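Local coordinates for putative fusidic acid resistance protein (Staphylococcus aureus, PDB 2YB5) that confers resistance to the antibiotic fusidic acid, probably by binding elongation factor G and helping to clear it from the ribosome, at residues Phe157-Ser165 and Asn200-Phe210; Leu18-Tyr26 and Gln37-Ile48. All blocks are in the same frame, centred on the assembly; numbering follows the deposited sequence.

Contact 1. Residues Phe157-Ser165 and Asn200-Phe210. With ZN (zinc ion), chain C.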
loop_
_atom_site.group_PDB
_atom_site.type_symbol
_atom_site.label_atom_id
_atom_site.label_comp_id
_atom_site.label_asym_id
_atom_site.label_seq_id
_atom_site.Cartn_x
_atom_site.Cartn_y
_atom_site.Cartn_z
ATOM N N PHE A 157 -2.837 -5.227 15.145
ATOM C CA PHE A 157 -3.341 -5.020 13.794
ATOM C C PHE A 157 -3.289 -3.548 13.480
ATOM O O PHE A 157 -3.902 -2.747 14.189
ATOM C CB PHE A 157 -4.797 -5.454 13.652
ATOM C CG PHE A 157 -5.062 -6.858 14.065
ATOM C CD1 PHE A 157 -4.533 -7.916 13.344
ATOM C CD2 PHE A 157 -5.871 -7.122 15.164
ATOM C CE1 PHE A 157 -4.793 -9.218 13.719
ATOM C CE2 PHE A 157 -6.136 -8.416 15.544
ATOM C CZ PHE A 157 -5.593 -9.475 14.818
ATOM N N CYS A 158 -2.566 -3.188 12.422
ATOM C CA CYS A 158 -2.563 -1.814 11.934
ATOM C C CYS A 158 -3.937 -1.498 11.369
ATOM O O CYS A 158 -4.443 -2.238 10.543
ATOM C CB CYS A 158 -1.505 -1.638 10.839
ATOM S SG CYS A 158 -1.676 -0.123 9.846
ATOM N N LYS A 159 -4.541 -0.391 11.779
ATOM C CA LYS A 159 -5.862 -0.068 11.245
ATOM C C LYS A 159 -5.875 0.594 9.858
ATOM O O LYS A 159 -6.939 0.977 9.379
ATOM C CB LYS A 159 -6.664 0.737 12.264
ATOM C CG LYS A 159 -6.900 -0.042 13.569
ATOM C CD LYS A 159 -7.740 -1.313 13.380
ATOM C CE LYS A 159 -7.868 -2.094 14.687
ATOM N NZ LYS A 159 -8.624 -3.378 14.540
ATOM N N ILE A 160 -4.716 0.700 9.202
ATOM C CA ILE A 160 -4.680 1.094 7.799
ATOM C C ILE A 160 -4.607 -0.127 6.874
ATOM O O ILE A 160 -5.464 -0.306 6.019
ATOM C CB ILE A 160 -3.526 2.049 7.515
ATOM C CG1 ILE A 160 -3.815 3.412 8.150
ATOM C CG2 ILE A 160 -3.309 2.212 6.001
ATOM C CD1 ILE A 160 -2.624 4.284 8.262
ATOM N N CYS A 161 -3.585 -0.959 7.044
ATOM C CA CYS A 161 -3.367 -2.092 6.167
ATOM C C CYS A 161 -4.032 -3.361 6.695
ATOM O O CYS A 161 -4.062 -4.363 5.996
ATOM C CB CYS A 161 -1.865 -2.338 5.976
ATOM S SG CYS A 161 -0.971 -2.810 7.482
ATOM N N ASN A 162 -4.535 -3.303 7.932
ATOM C CA ASN A 162 -5.219 -4.410 8.604
ATOM C C ASN A 162 -4.359 -5.630 8.927
ATOM O O ASN A 162 -4.893 -6.634 9.366
ATOM C CB ASN A 162 -6.469 -4.850 7.823
ATOM C CG ASN A 162 -7.551 -3.789 7.804
ATOM O OD1 ASN A 162 -8.219 -3.586 6.789
ATOM N ND2 ASN A 162 -7.745 -3.126 8.931
ATOM N N GLN A 163 -3.043 -5.554 8.749
ATOM C CA GLN A 163 -2.177 -6.682 9.100
ATOM C C GLN A 163 -1.525 -6.490 10.472
ATOM O O GLN A 163 -1.592 -5.405 11.061
ATOM C CB GLN A 163 -1.126 -6.903 8.012
ATOM C CG GLN A 163 -1.767 -7.173 6.638
ATOM C CD GLN A 163 -0.842 -7.855 5.651
ATOM O OE1 GLN A 163 0.036 -8.628 6.031
ATOM N NE2 GLN A 163 -1.049 -7.580 4.364
ATOM N N GLU A 164 -0.897 -7.550 10.977
ATOM C CA GLU A 164 -0.198 -7.491 12.254
ATOM C C GLU A 164 1.176 -6.874 12.022
ATOM O O GLU A 164 1.872 -7.257 11.080
ATOM C CB GLU A 164 -0.071 -8.890 12.884
ATOM C CG GLU A 164 0.073 -8.864 14.398
ATOM C CD GLU A 164 0.257 -10.249 15.024
ATOM O OE1 GLU A 164 0.855 -11.140 14.378
ATOM O OE2 GLU A 164 -0.191 -10.438 16.176
ATOM N N SER A 165 1.551 -5.905 12.854
ATOM C CA SER A 165 2.846 -5.235 12.726
ATOM C C SER A 165 3.267 -4.587 14.042
ATOM O O SER A 165 2.550 -4.670 15.038
ATOM C CB SER A 165 2.794 -4.170 11.622
ATOM O OG SER A 165 2.254 -2.955 12.098
ATOM N N ASN A 200 2.111 -3.743 2.733
ATOM C CA ASN A 200 0.927 -4.528 3.081
ATOM C C ASN A 200 -0.380 -3.965 2.516
ATOM O O ASN A 200 -1.379 -4.679 2.433
ATOM C CB ASN A 200 0.757 -4.593 4.610
ATOM C CG ASN A 200 2.033 -5.011 5.346
ATOM O OD1 ASN A 200 2.909 -5.690 4.780
ATOM N ND2 ASN A 200 2.139 -4.598 6.628
ATOM N N LEU A 201 -0.398 -2.680 2.183
ATOM C CA LEU A 201 -1.660 -2.003 1.888
ATOM C C LEU A 201 -2.183 -2.357 0.494
ATOM O O LEU A 201 -1.611 -1.941 -0.514
ATOM C CB LEU A 201 -1.498 -0.482 2.023
ATOM C CG LEU A 201 -2.721 0.378 1.692
ATOM C CD1 LEU A 201 -3.926 0.007 2.564
ATOM C CD2 LEU A 201 -2.378 1.878 1.837
ATOM N N ASP A 202 -3.288 -3.100 0.433
ATOM C CA ASP A 202 -3.818 -3.524 -0.875
ATOM C C ASP A 202 -5.054 -2.756 -1.349
ATOM O O ASP A 202 -5.564 -3.043 -2.427
ATOM C CB ASP A 202 -4.081 -5.025 -0.905
ATOM C CG ASP A 202 -5.118 -5.464 0.104
ATOM O OD1 ASP A 202 -5.837 -4.609 0.666
ATOM O OD2 ASP A 202 -5.200 -6.674 0.342
ATOM N N ASP A 203 -5.508 -1.765 -0.576
ATOM C CA ASP A 203 -6.676 -0.962 -0.955
ATOM C C ASP A 203 -6.602 0.452 -0.368
ATOM O O ASP A 203 -6.725 0.626 0.844
ATOM C CB ASP A 203 -7.955 -1.673 -0.498
ATOM C CG ASP A 203 -9.221 -1.086 -1.106
ATOM O OD1 ASP A 203 -9.169 0.000 -1.707
ATOM O OD2 ASP A 203 -10.286 -1.725 -0.976
ATOM N N ILE A 204 -6.404 1.455 -1.228
ATOM C CA ILE A 204 -6.323 2.872 -0.780
ATOM C C ILE A 204 -7.569 3.295 -0.004
ATOM O O ILE A 204 -7.494 4.191 0.835
ATOM C CB ILE A 204 -6.070 3.862 -1.949
ATOM C CG1 ILE A 204 -5.596 5.229 -1.431
ATOM C CG2 ILE A 204 -7.320 4.024 -2.843
ATOM C CD1 ILE A 204 -4.190 5.214 -0.863
ATOM N N ASN A 205 -8.700 2.624 -0.260
ATOM C CA ASN A 205 -9.917 2.845 0.515
ATOM C C ASN A 205 -9.701 2.671 2.012
ATOM O O ASN A 205 -10.324 3.378 2.790
ATOM C CB ASN A 205 -11.062 1.923 0.067
ATOM C CG ASN A 205 -11.788 2.426 -1.160
ATOM O OD1 ASN A 205 -11.609 3.561 -1.589
ATOM N ND2 ASN A 205 -12.642 1.567 -1.731
ATOM N N ASN A 206 -8.835 1.733 2.406
ATOM C CA ASN A 206 -8.530 1.504 3.818
ATOM C C ASN A 206 -7.942 2.765 4.463
ATOM O O ASN A 206 -8.224 3.061 5.619
ATOM C CB ASN A 206 -7.545 0.343 4.015
ATOM C CG ASN A 206 -8.075 -1.021 3.505
ATOM O OD1 ASN A 206 -9.224 -1.155 3.079
ATOM N ND2 ASN A 206 -7.212 -2.036 3.555
ATOM N N LEU A 207 -7.108 3.493 3.718
ATOM C CA LEU A 207 -6.548 4.747 4.212
ATOM C C LEU A 207 -7.604 5.844 4.261
ATOM O O LEU A 207 -7.639 6.634 5.216
ATOM C CB LEU A 207 -5.381 5.205 3.334
ATOM C CG LEU A 207 -4.715 6.514 3.755
ATOM C CD1 LEU A 207 -4.083 6.372 5.146
ATOM C CD2 LEU A 207 -3.679 6.930 2.701
ATOM N N TYR A 208 -8.445 5.915 3.230
ATOM C CA TYR A 208 -9.516 6.913 3.209
ATOM C C TYR A 208 -10.486 6.722 4.379
ATOM O O TYR A 208 -10.949 7.698 4.954
ATOM C CB TYR A 208 -10.310 6.859 1.902
ATOM C CG TYR A 208 -9.555 7.235 0.652
ATOM C CD1 TYR A 208 -8.380 7.990 0.697
ATOM C CD2 TYR A 208 -10.039 6.851 -0.595
ATOM C CE1 TYR A 208 -7.717 8.345 -0.475
ATOM C CE2 TYR A 208 -9.382 7.189 -1.761
ATOM C CZ TYR A 208 -8.224 7.931 -1.698
ATOM O OH TYR A 208 -7.580 8.258 -2.864
ATOM N N GLU A 209 -10.763 5.467 4.738
ATOM C CA GLU A 209 -11.704 5.164 5.822
ATOM C C GLU A 209 -11.087 5.448 7.189
ATOM O O GLU A 209 -11.780 5.905 8.101
ATOM C CB GLU A 209 -12.176 3.716 5.756
ATOM C CG GLU A 209 -13.033 3.398 4.558
ATOM C CD GLU A 209 -13.352 1.919 4.447
ATOM O OE1 GLU A 209 -13.620 1.269 5.495
ATOM O OE2 GLU A 209 -13.359 1.405 3.302
ATOM N N PHE A 210 -9.791 5.176 7.330
ATOM C CA PHE A 210 -9.065 5.572 8.520
ATOM C C PHE A 210 -9.108 7.098 8.675
ATOM O O PHE A 210 -9.423 7.605 9.752
ATOM C CB PHE A 210 -7.624 5.074 8.445
ATOM C CG PHE A 210 -6.761 5.547 9.569
ATOM C CD1 PHE A 210 -6.913 5.025 10.842
ATOM C CD2 PHE A 210 -5.783 6.505 9.356
ATOM C CE1 PHE A 210 -6.112 5.464 11.887
ATOM C CE2 PHE A 210 -4.980 6.947 10.406
ATOM C CZ PHE A 210 -5.156 6.422 11.669
HETATM ZN ZN ZN C . -0.078 -0.785 8.343
HETATM O O HOH W 1 -8.779 1.241 7.631
HETATM O O HOH W 2 -4.392 -3.807 3.210
HETATM O O HOH W 3 -7.871 -4.824 4.272
HETATM O O HOH W 4 2.813 -6.222 9.049
#
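C161 and L201 bring the two backbones to 4.6 Å between their CA atoms, and I160 meets L207 further along, where the zinc-binding CxxC turn of 157-165 packs on residues 200-201 and on the first turns of helix 204-214. C158 SG and C161 SG ligate the zinc ion, and C158 SG also accepts from I160 N, at 3.2 Å, and from C161 N, bonds that shape the turn round the metal. C161 SG sits between its backbone N and carbonyl carbon (chi1 64°), where N200 ND2 gives it a weak but fairly straight bond. Beside it the amides of Q163 and N200 stack, their planes 24° apart. I160 is the apolar wedge: CG1 lies over one face of the F210 ring, 4.2 Å from its centroid, CD1 touches L207 CD1, and CG2 faces L201 CD1. Waters bridge the segments, one donating to both K159 O and N206 O, another joining N162 OD1 to N206 ND2. D203 caps the helix through N205 N. C191, from strand 186-191, and C197, from helix 194-200, complete the zinc site, consistent with a treble-clef finger; I160 packs on I190 and C197, and D202 OD2 is hydrogen-bonded to Q17 NE2 of helix 9-27.

Contact 2. Residues Leu18-Tyr26 and Gln37-Ile48; sequences LVYQLIKLY and QKDFLLNEINDI
L41 is the knob here: its side chain enters a hole formed by L18, Q21, L22 and L25 on the facing helix. The two helices run antiparallel, their segment axes 9.6 Å apart at an angle of 167°, and form a helical hairpin in the region matching the N-terminal elongation factor G-binding family. L41 CD2 is wedged between two leucines, 3.3 Å from L22 CD2 and 3.4 Å from L25 CD2, both tighter than usual carbon contacts; L25 meets L41 tip to tip, whereas L22 lies alongside it, pointing the opposite way. The other branch of L22 turns to L42 nearly at a right angle, L22 CD1 3.4 Å from L42 CD2. Further along, L18 and I45 run past one another, CB against CG1, while L18 CD1 reaches E44 CB and I48 CD1. I45 has CG1 beside its backbone N (chi1 -66°), which extends its CD1 to V19 CG2, 3.7 Å away. Polar residues contribute mostly through their carbon chains: Q37 CB packs on L25 CD2, K38 CG on L22 CD2, and K38 CD lies at the edge of the Y26 ring. The polar ends of K38 and Y26 are engaged elsewhere, K38 NZ in a salt bridge with D64 and Y26 OH in a hydrogen bond with I63 O. Helix 59-63 covers one flank, F59 touching V19 while I60 and I63 meet I45, and M31 of the connecting loop packs on L25 and Y26.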
loop_
_atom_site.group_PDB
_atom_site.type_symbol
_atom_site.label_atom_id
_atom_site.label_comp_id
_atom_site.label_asym_id
_atom_site.label_seq_id
_atom_site.Cartn_x
_atom_site.Cartn_y
_atom_site.Cartn_z
ATOM N N LEU A 18 -2.480 -12.086 -4.654
ATOM C CA LEU A 18 -3.234 -13.107 -5.394
ATOM C C LEU A 18 -2.310 -14.194 -5.948
ATOM O O LEU A 18 -2.655 -15.378 -5.920
ATOM C CB LEU A 18 -4.059 -12.481 -6.513
ATOM C CG LEU A 18 -5.204 -11.562 -6.066
ATOM C CD1 LEU A 18 -5.599 -10.629 -7.201
ATOM C CD2 LEU A 18 -6.402 -12.354 -5.568
ATOM N N VAL A 19 -1.135 -13.793 -6.426
ATOM C CA VAL A 19 -0.156 -14.743 -6.940
ATOM C C VAL A 19 0.317 -15.710 -5.846
ATOM O O VAL A 19 0.406 -16.912 -6.093
ATOM C CB VAL A 19 1.041 -14.026 -7.601
ATOM C CG1 VAL A 19 2.172 -14.997 -7.877
ATOM C CG2 VAL A 19 0.594 -13.356 -8.902
ATOM N N TYR A 20 0.587 -15.206 -4.642
ATOM C CA TYR A 20 0.953 -16.080 -3.519
ATOM C C TYR A 20 -0.201 -16.991 -3.120
ATOM O O TYR A 20 0.031 -18.109 -2.679
ATOM C CB TYR A 20 1.397 -15.296 -2.275
ATOM C CG TYR A 20 2.642 -14.430 -2.411
ATOM C CD1 TYR A 20 3.676 -14.746 -3.298
ATOM C CD2 TYR A 20 2.784 -13.286 -1.628
ATOM C CE1 TYR A 20 4.818 -13.934 -3.396
ATOM C CE2 TYR A 20 3.912 -12.476 -1.718
ATOM C CZ TYR A 20 4.922 -12.799 -2.600
ATOM O OH TYR A 20 6.026 -11.966 -2.670
ATOM N N GLN A 21 -1.437 -16.513 -3.251
ATOM C CA GLN A 21 -2.591 -17.350 -2.957
ATOM C C GLN A 21 -2.649 -18.521 -3.939
ATOM O O GLN A 21 -2.958 -19.628 -3.541
ATOM C CB GLN A 21 -3.896 -16.547 -2.980
ATOM C CG GLN A 21 -5.100 -17.280 -2.331
ATOM C CD GLN A 21 -5.149 -17.171 -0.801
ATOM O OE1 GLN A 21 -4.207 -16.708 -0.163
ATOM N NE2 GLN A 21 -6.262 -17.586 -0.217
ATOM N N LEU A 22 -2.336 -18.262 -5.210
ATOM C CA LEU A 22 -2.226 -19.308 -6.222
ATOM C C LEU A 22 -1.203 -20.365 -5.827
ATOM O O LEU A 22 -1.423 -21.556 -6.043
ATOM C CB LEU A 22 -1.838 -18.723 -7.587
ATOM C CG LEU A 22 -2.957 -18.403 -8.576
ATOM C CD1 LEU A 22 -2.351 -17.878 -9.883
ATOM C CD2 LEU A 22 -3.808 -19.630 -8.843
ATOM N N ILE A 23 -0.087 -19.919 -5.256
ATOM C CA ILE A 23 0.946 -20.830 -4.775
ATOM C C ILE A 23 0.457 -21.700 -3.607
ATOM O O ILE A 23 0.843 -22.863 -3.499
ATOM C CB ILE A 23 2.221 -20.066 -4.386
ATOM C CG1 ILE A 23 2.903 -19.526 -5.650
ATOM C CG2 ILE A 23 3.180 -20.968 -3.621
ATOM C CD1 ILE A 23 4.060 -18.568 -5.377
ATOM N N LYS A 24 -0.384 -21.142 -2.738
ATOM C CA LYS A 24 -1.013 -21.933 -1.670
ATOM C C LYS A 24 -1.842 -23.060 -2.281
ATOM O O LYS A 24 -1.705 -24.216 -1.890
ATOM C CB LYS A 24 -1.900 -21.067 -0.766
ATOM C CG LYS A 24 -1.148 -20.204 0.247
ATOM C CD LYS A 24 -2.108 -19.228 0.923
ATOM C CE LYS A 24 -1.562 -18.680 2.228
ATOM N NZ LYS A 24 -2.451 -17.613 2.798
ATOM N N LEU A 25 -2.689 -22.718 -3.250
ATOM C CA LEU A 25 -3.473 -23.721 -3.976
ATOM C C LEU A 25 -2.580 -24.779 -4.622
ATOM O O LEU A 25 -2.833 -25.968 -4.478
ATOM C CB LEU A 25 -4.372 -23.071 -5.038
ATOM C CG LEU A 25 -5.801 -22.707 -4.613
ATOM C CD1 LEU A 25 -5.836 -21.962 -3.296
ATOM C CD2 LEU A 25 -6.479 -21.892 -5.705
ATOM N N TYR A 26 -1.537 -24.348 -5.325
ATOM C CA TYR A 26 -0.606 -25.287 -5.946
ATOM C C TYR A 26 0.094 -26.160 -4.902
ATOM O O TYR A 26 0.405 -27.319 -5.183
ATOM C CB TYR A 26 0.437 -24.566 -6.807
ATOM C CG TYR A 26 -0.106 -23.760 -7.979
ATOM C CD1 TYR A 26 -1.293 -24.107 -8.624
ATOM C CD2 TYR A 26 0.598 -22.668 -8.466
ATOM C CE1 TYR A 26 -1.772 -23.364 -9.700
ATOM C CE2 TYR A 26 0.131 -21.925 -9.538
ATOM C CZ TYR A 26 -1.050 -22.272 -10.151
ATOM O OH TYR A 26 -1.495 -21.527 -11.220
ATOM N N GLN A 37 -11.222 -22.199 -7.702
ATOM C CA GLN A 37 -10.400 -21.230 -7.005
ATOM C C GLN A 37 -9.297 -20.713 -7.920
ATOM O O GLN A 37 -9.023 -19.516 -7.927
ATOM C CB GLN A 37 -9.781 -21.821 -5.732
ATOM C CG GLN A 37 -10.795 -22.157 -4.631
ATOM C CD GLN A 37 -10.188 -22.944 -3.477
ATOM O OE1 GLN A 37 -9.458 -22.395 -2.653
ATOM N NE2 GLN A 37 -10.503 -24.247 -3.408
ATOM N N LYS A 38 -8.669 -21.613 -8.679
ATOM C CA LYS A 38 -7.586 -21.215 -9.577
ATOM C C LYS A 38 -8.084 -20.232 -10.616
ATOM O O LYS A 38 -7.463 -19.200 -10.837
ATOM C CB LYS A 38 -6.951 -22.409 -10.290
ATOM C CG LYS A 38 -5.696 -22.036 -11.100
ATOM C CD LYS A 38 -5.272 -23.169 -12.037
ATOM C CE LYS A 38 -6.098 -23.192 -13.326
ATOM N NZ LYS A 38 -5.456 -23.999 -14.409
ATOM N N ASP A 39 -9.203 -20.553 -11.257
ATOM C CA ASP A 39 -9.751 -19.658 -12.276
ATOM C C ASP A 39 -10.158 -18.335 -11.613
ATOM O O ASP A 39 -10.018 -17.281 -12.216
ATOM C CB ASP A 39 -10.948 -20.279 -12.998
ATOM C CG ASP A 39 -10.570 -21.481 -13.854
ATOM O OD1 ASP A 39 -9.417 -21.567 -14.329
ATOM O OD2 ASP A 39 -11.446 -22.342 -14.068
ATOM N N PHE A 40 -10.649 -18.400 -10.377
ATOM C CA PHE A 40 -10.999 -17.187 -9.649
ATOM C C PHE A 40 -9.791 -16.255 -9.494
ATOM O O PHE A 40 -9.850 -15.092 -9.882
ATOM C CB PHE A 40 -11.572 -17.494 -8.265
ATOM C CG PHE A 40 -11.810 -16.257 -7.434
ATOM C CD1 PHE A 40 -12.827 -15.368 -7.771
ATOM C CD2 PHE A 40 -11.001 -15.965 -6.338
ATOM C CE1 PHE A 40 -13.051 -14.224 -7.020
ATOM C CE2 PHE A 40 -11.215 -14.814 -5.572
ATOM C CZ PHE A 40 -12.240 -13.943 -5.915
ATOM N N LEU A 41 -8.716 -16.785 -8.912
ATOM C CA LEU A 41 -7.477 -16.041 -8.692
ATOM C C LEU A 41 -6.976 -15.443 -10.005
ATOM O O LEU A 41 -6.687 -14.251 -10.087
ATOM C CB LEU A 41 -6.401 -16.959 -8.105
ATOM C CG LEU A 41 -6.470 -17.343 -6.617
ATOM C CD1 LEU A 41 -7.878 -17.424 -6.102
ATOM C CD2 LEU A 41 -5.747 -18.640 -6.343
ATOM N N LEU A 42 -6.900 -16.269 -11.042
ATOM C CA LEU A 42 -6.388 -15.800 -12.329
ATOM C C LEU A 42 -7.222 -14.639 -12.875
ATOM O O LEU A 42 -6.662 -13.623 -13.325
ATOM C CB LEU A 42 -6.324 -16.945 -13.332
ATOM C CG LEU A 42 -5.316 -18.042 -12.985
ATOM C CD1 LEU A 42 -5.406 -19.177 -14.018
ATOM C CD2 LEU A 42 -3.902 -17.467 -12.897
ATOM N N ASN A 43 -8.550 -14.768 -12.799
ATOM C CA ASN A 43 -9.440 -13.703 -13.273
ATOM C C ASN A 43 -9.388 -12.416 -12.448
ATOM O O ASN A 43 -9.596 -11.338 -13.004
ATOM C CB ASN A 43 -10.886 -14.191 -13.410
ATOM C CG ASN A 43 -11.183 -14.779 -14.791
ATOM O OD1 ASN A 43 -10.660 -14.312 -15.809
ATOM N ND2 ASN A 43 -12.039 -15.789 -14.831
ATOM N N GLU A 44 -9.117 -12.519 -11.144
ATOM C CA GLU A 44 -8.912 -11.326 -10.302
ATOM C C GLU A 44 -7.683 -10.548 -10.741
ATOM O O GLU A 44 -7.714 -9.317 -10.817
ATOM C CB GLU A 44 -8.759 -11.700 -8.825
ATOM C CG GLU A 44 -10.028 -12.253 -8.181
ATOM C CD GLU A 44 -11.086 -11.190 -7.998
ATOM O OE1 GLU A 44 -10.851 -10.252 -7.197
ATOM O OE2 GLU A 44 -12.151 -11.292 -8.654
ATOM N N ILE A 45 -6.599 -11.261 -11.018
ATOM C CA ILE A 45 -5.366 -10.627 -11.478
ATOM C C ILE A 45 -5.591 -9.909 -12.805
ATOM O O ILE A 45 -5.185 -8.750 -12.970
ATOM C CB ILE A 45 -4.227 -11.651 -11.635
ATOM C CG1 ILE A 45 -3.844 -12.212 -10.264
ATOM C CG2 ILE A 45 -3.006 -11.014 -12.332
ATOM C CD1 ILE A 45 -2.884 -13.361 -10.301
ATOM N N ASN A 46 -6.238 -10.606 -13.735
ATOM C CA ASN A 46 -6.521 -10.089 -15.077
ATOM C C ASN A 46 -7.411 -8.859 -15.063
ATOM O O ASN A 46 -7.158 -7.897 -15.795
ATOM C CB ASN A 46 -7.186 -11.179 -15.934
ATOM C CG ASN A 46 -7.325 -10.780 -17.400
ATOM O OD1 ASN A 46 -6.353 -10.395 -18.048
ATOM N ND2 ASN A 46 -8.536 -10.894 -17.930
ATOM N N ASP A 47 -8.453 -8.890 -14.239
ATOM C CA ASP A 47 -9.372 -7.760 -14.134
ATOM C C ASP A 47 -8.654 -6.481 -13.679
ATOM O O ASP A 47 -8.946 -5.398 -14.182
ATOM C CB ASP A 47 -10.557 -8.103 -13.213
ATOM C CG ASP A 47 -11.541 -9.075 -13.858
ATOM O OD1 ASP A 47 -11.515 -9.240 -15.103
ATOM O OD2 ASP A 47 -12.346 -9.683 -13.118
ATOM N N ILE A 48 -7.699 -6.613 -12.756
ATOM C CA ILE A 48 -6.892 -5.473 -12.300
ATOM C C ILE A 48 -6.211 -4.769 -13.484
ATOM O O ILE A 48 -6.035 -3.550 -13.467
ATOM C CB ILE A 48 -5.833 -5.903 -11.260
ATOM C CG1 ILE A 48 -6.504 -6.232 -9.921
ATOM C CG2 ILE A 48 -4.784 -4.822 -11.062
ATOM C CD1 ILE A 48 -5.572 -6.857 -8.920
#

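In the fold
The two contacts belong to different parts of the chain: contact 2 pairs helices 9-27 and 35-50 in the region matching the N-terminal elongation factor G-binding family, and contact 1 lies in the treble-clef zinc-finger region. Their centres are about 21 Å apart and their nearest atoms about 8 Å, so they do not touch. Helix 9-27 links them: its 18-26 portion forms one side of contact 2, while Q17, just before it, touches Q163 of contact 1, and Y10, V13 and K14 also pack near 202-204. Of the two contacts, contact 1 holds zinc ligands, two of the four, leaving contact 2 as metal-free helix packing about 19 Å from the chain centre, measured between centres.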